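Local coordinates for uncharacterized protein (PDB 4FR9) that is of unknown function but resembles beta-lactamase inhibitor proteins and probably belongs with their PepSY-like relatives, at residues A[60-70]-A[91-100]. Sequence-based numbering, arbitrary orientation.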
ATOM      1  N   TRP A  60       9.974 -10.287  -1.926  1.00 16.86           N
ATOM      2  CA  TRP A  60       8.796  -9.452  -1.768  1.00 16.23           C
ATOM      3  C   TRP A  60       8.883  -8.663  -0.471  1.00 16.01           C
ATOM      4  O   TRP A  60       9.127  -9.241   0.604  1.00 17.32           O
ATOM      5  CB  TRP A  60       7.529 -10.309  -1.755  1.00 16.79           C
ATOM      6  CG  TRP A  60       6.311  -9.529  -1.433  1.00 17.05           C
ATOM      7  CD1 TRP A  60       5.717  -8.571  -2.196  1.00 17.23           C
ATOM      8  CD2 TRP A  60       5.533  -9.616  -0.242  1.00 16.86           C
ATOM      9  NE1 TRP A  60       4.602  -8.045  -1.563  1.00 17.19           N
ATOM     10  CE2 TRP A  60       4.482  -8.679  -0.353  1.00 16.85           C
ATOM     11  CE3 TRP A  60       5.614 -10.394   0.923  1.00 18.25           C
ATOM     12  CZ2 TRP A  60       3.521  -8.514   0.648  1.00 18.16           C
ATOM     13  CZ3 TRP A  60       4.646 -10.226   1.886  1.00 19.85           C
ATOM     14  CH2 TRP A  60       3.651  -9.282   1.764  1.00 19.98           C
ATOM     15  N   LEU A  61       8.657  -7.340  -0.557  1.00 15.51           N
ATOM     16  CA  LEU A  61       8.734  -6.498   0.603  1.00 15.05           C
ATOM     17  C   LEU A  61       7.430  -5.806   0.982  1.00 15.32           C
ATOM     18  O   LEU A  61       7.287  -5.413   2.138  1.00 16.06           O
ATOM     19  CB  LEU A  61       9.809  -5.428   0.419  1.00 16.87           C
ATOM     20  CG  LEU A  61      11.231  -5.980   0.224  1.00 20.05           C
ATOM     21  CD1 LEU A  61      12.185  -4.786   0.061  1.00 24.45           C
ATOM     22  CD2 LEU A  61      11.682  -6.891   1.336  1.00 23.93           C
HETATM   23  N   MSE A  62       6.529  -5.585   0.046  1.00 15.42           N
HETATM   24  CA  MSE A  62       5.284  -4.873   0.355  1.00 15.23           C
HETATM   25  C   MSE A  62       4.334  -4.957  -0.812  1.00 15.27           C
HETATM   26  O   MSE A  62       4.751  -4.915  -1.947  1.00 16.15           O
HETATM   27  CB  MSE A  62       5.576  -3.400   0.656  1.00 16.51           C
HETATM   28  CG  MSE A  62       4.354  -2.674   1.292  1.00 17.86           C
HETATM   29 SE   MSE A  62       4.788  -0.836   1.749  0.75 15.68          SE
HETATM   30  CE  MSE A  62       4.792  -0.120   0.006  1.00 20.67           C
ATOM     31  N   THR A  63       3.036  -4.979  -0.507  1.00 15.42           N
ATOM     32  CA  THR A  63       1.997  -4.725  -1.491  1.00 15.71           C
ATOM     33  C   THR A  63       1.105  -3.618  -0.976  1.00 15.65           C
ATOM     34  O   THR A  63       0.612  -3.718   0.160  1.00 16.45           O
ATOM     35  CB  THR A  63       1.162  -5.991  -1.773  1.00 17.24           C
ATOM     36  OG1 THR A  63       2.055  -7.006  -2.257  1.00 17.88           O
ATOM     37  CG2 THR A  63       0.061  -5.738  -2.766  1.00 18.38           C
ATOM     38  N   GLU A  64       0.834  -2.625  -1.808  1.00 16.26           N
ATOM     39  CA  GLU A  64      -0.187  -1.629  -1.552  1.00 16.08           C
ATOM     40  C   GLU A  64      -1.365  -1.896  -2.473  1.00 16.85           C
ATOM     41  O   GLU A  64      -1.189  -1.981  -3.689  1.00 19.31           O
ATOM     42  CB  GLU A  64       0.367  -0.231  -1.840  1.00 17.27           C
ATOM     43  CG  GLU A  64      -0.670   0.836  -1.636  1.00 17.95           C
ATOM     44  CD  GLU A  64      -0.162   2.251  -1.781  1.00 20.89           C
ATOM     45  OE1 GLU A  64       1.061   2.496  -1.651  1.00 22.49           O
ATOM     46  OE2 GLU A  64      -1.007   3.168  -1.962  1.00 25.75           O
ATOM     47  N   THR A  65      -2.558  -2.020  -1.874  1.00 16.99           N
ATOM     48  CA  THR A  65      -3.797  -2.248  -2.610  1.00 17.73           C
ATOM     49  C   THR A  65      -4.705  -1.046  -2.460  1.00 17.75           C
ATOM     50  O   THR A  65      -4.985  -0.617  -1.333  1.00 18.76           O
ATOM     51  CB  THR A  65      -4.505  -3.492  -2.099  1.00 20.72           C
ATOM     52  OG1 THR A  65      -3.633  -4.621  -2.254  1.00 21.68           O
ATOM     53  CG2 THR A  65      -5.806  -3.733  -2.849  1.00 23.08           C
ATOM     54  N   GLU A  66      -5.194  -0.520  -3.572  1.00 18.53           N
ATOM     55  CA  GLU A  66      -6.131   0.571  -3.532  0.50 19.28           C
ATOM     56  C   GLU A  66      -7.548   0.071  -3.181  1.00 20.26           C
ATOM     57  O   GLU A  66      -8.032  -0.886  -3.767  1.00 22.02           O
ATOM     58  CB  GLU A  66      -6.125   1.283  -4.883  0.50 21.29           C
ATOM     59  CG  GLU A  66      -7.010   2.479  -4.954  0.50 25.90           C
ATOM     60  CD  GLU A  66      -6.569   3.553  -4.000  0.50 34.21           C
ATOM     61  OE1 GLU A  66      -5.451   4.097  -4.171  0.50 43.80           O
ATOM     62  OE2 GLU A  66      -7.334   3.840  -3.068  0.50 31.24           O
ATOM     63  N   LEU A  67      -8.171   0.710  -2.191  1.00 19.46           N
ATOM     64  CA  LEU A  67      -9.563   0.430  -1.824  1.00 21.46           C
ATOM     65  C   LEU A  67     -10.415   1.641  -2.258  1.00 24.09           C
ATOM     66  O   LEU A  67      -9.929   2.731  -2.450  1.00 28.06           O
ATOM     67  CB  LEU A  67      -9.678   0.162  -0.325  1.00 21.26           C
ATOM     68  CG  LEU A  67      -8.998  -1.122   0.159  1.00 21.49           C
ATOM     69  CD1 LEU A  67      -9.227  -1.310   1.672  1.00 23.00           C
ATOM     70  CD2 LEU A  67      -9.359  -2.400  -0.637  1.00 23.91           C
ATOM     71  N   ASN A  68     -11.695   1.432  -2.470  1.00 28.94           N
ATOM     72  CA  ASN A  68     -12.502   2.521  -3.129  1.00 31.44           C
ATOM     73  C   ASN A  68     -12.990   3.560  -2.080  1.00 27.84           C
ATOM     74  O   ASN A  68     -13.202   4.751  -2.361  1.00 29.88           O
ATOM     75  CB  ASN A  68     -13.708   1.960  -3.922  1.00 34.63           C
ATOM     76  CG  ASN A  68     -13.305   0.979  -5.038  1.00 42.49           C
ATOM     77  OD1 ASN A  68     -12.229   1.107  -5.643  1.00 48.22           O
ATOM     78  ND2 ASN A  68     -14.192   0.008  -5.326  1.00 43.51           N
ATOM     79  N   SER A  69     -13.103   3.121  -0.832  1.00 24.99           N
ATOM     80  CA  SER A  69     -13.821   3.902   0.185  1.00 21.73           C
ATOM     81  C   SER A  69     -13.661   3.206   1.514  1.00 18.92           C
ATOM     82  O   SER A  69     -13.249   2.050   1.569  1.00 18.30           O
ATOM     83  CB  SER A  69     -15.288   4.106  -0.176  1.00 25.95           C
ATOM     84  OG  SER A  69     -16.178   3.173   0.394  1.00 25.29           O
ATOM     85  N   ILE A  70     -14.046   3.908   2.573  1.00 18.25           N
ATOM     86  CA  ILE A  70     -14.057   3.294   3.902  1.00 18.00           C
ATOM     87  C   ILE A  70     -14.970   2.081   3.985  1.00 16.59           C
ATOM     88  O   ILE A  70     -14.775   1.237   4.857  1.00 16.85           O
ATOM     89  CB  ILE A  70     -14.301   4.296   5.040  1.00 18.61           C
ATOM     90  CG1 ILE A  70     -15.698   4.933   4.951  1.00 18.97           C
ATOM     91  CG2 ILE A  70     -13.142   5.313   5.124  1.00 19.76           C
ATOM     92  CD1 ILE A  70     -16.003   5.815   6.158  1.00 21.37           C
ATOM     93  N   VAL A  91     -12.371  12.076   3.793  1.00 22.21           N
ATOM     94  CA  VAL A  91     -11.527  10.953   3.404  1.00 21.40           C
ATOM     95  C   VAL A  91     -11.045  11.160   1.974  1.00 22.24           C
ATOM     96  O   VAL A  91     -11.852  11.265   1.017  1.00 25.90           O
ATOM     97  CB  VAL A  91     -12.261   9.593   3.545  1.00 21.44           C
ATOM     98  CG1 VAL A  91     -11.367   8.439   3.061  1.00 21.97           C
ATOM     99  CG2 VAL A  91     -12.745   9.364   4.993  1.00 23.09           C
ATOM    100  N   ASP A  92      -9.724  11.186   1.828  1.00 21.02           N
ATOM    101  CA  ASP A  92      -9.077  11.324   0.546  1.00 22.97           C
ATOM    102  C   ASP A  92      -8.682  10.022  -0.124  1.00 23.29           C
ATOM    103  O   ASP A  92      -8.668   9.939  -1.347  1.00 25.44           O
ATOM    104  CB  ASP A  92      -7.791  12.155   0.661  1.00 23.93           C
ATOM    105  CG  ASP A  92      -8.052  13.627   0.902  1.00 29.43           C
ATOM    106  OD1 ASP A  92      -9.187  14.111   0.673  1.00 29.41           O
ATOM    107  OD2 ASP A  92      -7.093  14.294   1.334  1.00 33.49           O
ATOM    108  N   ASP A  93      -8.294   9.010   0.651  1.00 20.79           N
ATOM    109  CA  ASP A  93      -7.947   7.724   0.080  0.50 21.03           C
ATOM    110  C   ASP A  93      -7.959   6.665   1.159  1.00 17.67           C
ATOM    111  O   ASP A  93      -7.934   6.958   2.357  1.00 18.42           O
ATOM    112  CB  ASP A  93      -6.588   7.716  -0.629  0.50 21.88           C
ATOM    113  CG  ASP A  93      -6.467   6.596  -1.665  0.50 27.30           C
ATOM    114  OD1 ASP A  93      -7.468   5.877  -1.921  0.50 26.82           O
ATOM    115  OD2 ASP A  93      -5.369   6.454  -2.250  0.50 35.60           O
ATOM    116  N   VAL A  94      -8.060   5.429   0.699  1.00 17.67           N
ATOM    117  CA  VAL A  94      -8.072   4.246   1.543  1.00 16.50           C
ATOM    118  C   VAL A  94      -7.262   3.167   0.855  1.00 16.33           C
ATOM    119  O   VAL A  94      -7.560   2.838  -0.293  1.00 18.00           O
ATOM    120  CB  VAL A  94      -9.503   3.745   1.802  1.00 17.02           C
ATOM    121  CG1 VAL A  94      -9.464   2.606   2.780  1.00 18.34           C
ATOM    122  CG2 VAL A  94     -10.417   4.875   2.313  1.00 19.31           C
ATOM    123  N   VAL A  95      -6.257   2.629   1.534  1.00 15.95           N
ATOM    124  CA  VAL A  95      -5.416   1.573   0.968  1.00 16.47           C
ATOM    125  C   VAL A  95      -5.136   0.517   2.015  1.00 15.83           C
ATOM    126  O   VAL A  95      -5.288   0.757   3.216  1.00 16.67           O
ATOM    127  CB  VAL A  95      -4.089   2.104   0.345  1.00 17.69           C
ATOM    128  CG1 VAL A  95      -4.357   3.214  -0.691  1.00 19.08           C
ATOM    129  CG2 VAL A  95      -3.144   2.601   1.414  1.00 17.82           C
ATOM    130  N   ILE A  96      -4.656  -0.629   1.554  1.00 15.94           N
ATOM    131  CA  ILE A  96      -4.102  -1.681   2.383  0.50 14.48           C
ATOM    132  C   ILE A  96      -2.610  -1.798   2.105  1.00 15.83           C
ATOM    133  O   ILE A  96      -2.209  -1.777   0.933  1.00 17.89           O
ATOM    134  CB  ILE A  96      -4.647  -3.080   2.091  0.50 15.23           C
ATOM    135  CG1 ILE A  96      -6.147  -3.028   1.843  0.50 14.82           C
ATOM    136  CG2 ILE A  96      -4.337  -4.022   3.301  0.50 15.56           C
ATOM    137  CD1 ILE A  96      -6.760  -4.393   1.553  0.50 18.13           C
ATOM    138  N   LEU A  97      -1.785  -1.895   3.151  1.00 14.95           N
ATOM    139  CA  LEU A  97      -0.374  -2.211   3.053  1.00 15.01           C
ATOM    140  C   LEU A  97      -0.145  -3.551   3.691  1.00 15.25           C
ATOM    141  O   LEU A  97      -0.552  -3.786   4.819  1.00 16.15           O
ATOM    142  CB  LEU A  97       0.470  -1.136   3.719  1.00 15.61           C
ATOM    143  CG  LEU A  97       0.310   0.283   3.167  1.00 15.88           C
ATOM    144  CD1 LEU A  97       1.068   1.312   4.010  1.00 16.31           C
ATOM    145  CD2 LEU A  97       0.689   0.375   1.702  1.00 19.40           C
ATOM    146  N   GLU A  98       0.492  -4.463   2.946  1.00 15.55           N
ATOM    147  CA  GLU A  98       0.826  -5.769   3.431  1.00 15.67           C
ATOM    148  C   GLU A  98       2.320  -5.992   3.345  1.00 15.59           C
ATOM    149  O   GLU A  98       2.960  -5.533   2.403  1.00 16.62           O
ATOM    150  CB  GLU A  98       0.093  -6.834   2.629  1.00 17.00           C
ATOM    151  CG  GLU A  98      -1.406  -6.835   2.836  1.00 18.32           C
ATOM    152  CD  GLU A  98      -2.099  -7.799   1.934  1.00 21.75           C
ATOM    153  OE1 GLU A  98      -2.259  -7.471   0.750  1.00 25.27           O
ATOM    154  OE2 GLU A  98      -2.459  -8.897   2.433  1.00 28.62           O
ATOM    155  N   TYR A  99       2.867  -6.688   4.339  1.00 16.18           N
ATOM    156  CA  TYR A  99       4.295  -6.856   4.523  1.00 16.89           C
ATOM    157  C   TYR A  99       4.622  -8.284   4.913  1.00 17.16           C
ATOM    158  O   TYR A  99       3.779  -9.010   5.455  1.00 18.85           O
ATOM    159  CB  TYR A  99       4.751  -5.991   5.672  1.00 17.50           C
ATOM    160  CG  TYR A  99       4.405  -4.533   5.573  1.00 16.13           C
ATOM    161  CD1 TYR A  99       3.215  -4.042   6.092  1.00 16.14           C
ATOM    162  CD2 TYR A  99       5.270  -3.624   4.993  1.00 16.95           C
ATOM    163  CE1 TYR A  99       2.923  -2.708   6.038  1.00 16.92           C
ATOM    164  CE2 TYR A  99       4.970  -2.284   4.940  1.00 17.00           C
ATOM    165  CZ  TYR A  99       3.811  -1.811   5.501  1.00 15.68           C
ATOM    166  OH  TYR A  99       3.535  -0.468   5.516  1.00 17.65           O
ATOM    167  N   PRO A 100       5.891  -8.673   4.736  1.00 17.48           N
ATOM    168  CA  PRO A 100       6.331  -9.996   5.154  1.00 18.43           C
ATOM    169  C   PRO A 100       6.635 -10.154   6.654  1.00 20.35           C
ATOM    170  O   PRO A 100       6.985 -11.258   7.085  1.00 23.52           O
ATOM    171  CB  PRO A 100       7.622 -10.231   4.327  1.00 19.50           C
ATOM    172  CG  PRO A 100       8.141  -8.866   4.078  1.00 18.69           C
ATOM    173  CD  PRO A 100       6.906  -7.998   3.895  1.00 18.22           C
TER
HETATM  174  O   HOH W   1      -2.125  -4.858  -0.052  1.00 20.18           O
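Strands 60-67 and 91-98 run antiparallel through the middle of the seven-stranded sheet of this BLIP-like, PepSY-like chain. Thr63 with Glu98 and Thr65 with Ile96 form hydrogen-bonded pairs, all four bonds close to straight; Thr65 N to Ile96 O is 2.8 Å. Between them, Glu64 and Leu97 make a non-hydrogen-bonded pair. The Glu64 chain, extended with CG trans to the backbone N (chi1 178°), runs side by side with Leu97, its CB 3.6 Å from Leu97 CD2, while its OE2 reaches the CG1 methyl of Val95. Further along this face, Met62 lies beside Tyr99 in a Met-aromatic contact: SE approaches the ring obliquely, 3.5 Å from CE2, carried alongside it by a chain extended as far as SE (chi1 -167°). On the other face, the Trp60 indole reaches across to the backbone of Glu98 and Tyr99, and Pro100 CD sits over its six-membered ring in a CH-pi contact, 4.2 Å from the ring centroid. The indole NE1 donates to Thr63 OG1, tilted from the ring plane, and that hydroxyl also bonds Tyr24. Nearby, a water is hydrogen-bonded to Thr63 O, Glu98 OE1 and Thr65 OG1, the last at 2.7 Å. Towards the other end of the pair, Leu67 CD1 packs on Ile96 CG1 in the modelled conformer of Ile96, and Ile70 CG2 touches the CG2 methyls of Val91 and Val94. Strand 52-54 flanks 60-67, strand 105-112 flanks 91-98 and receives Val95 and Leu97 on Val108, and helix 75-83 meets Ile70 and Val91 through Phe81.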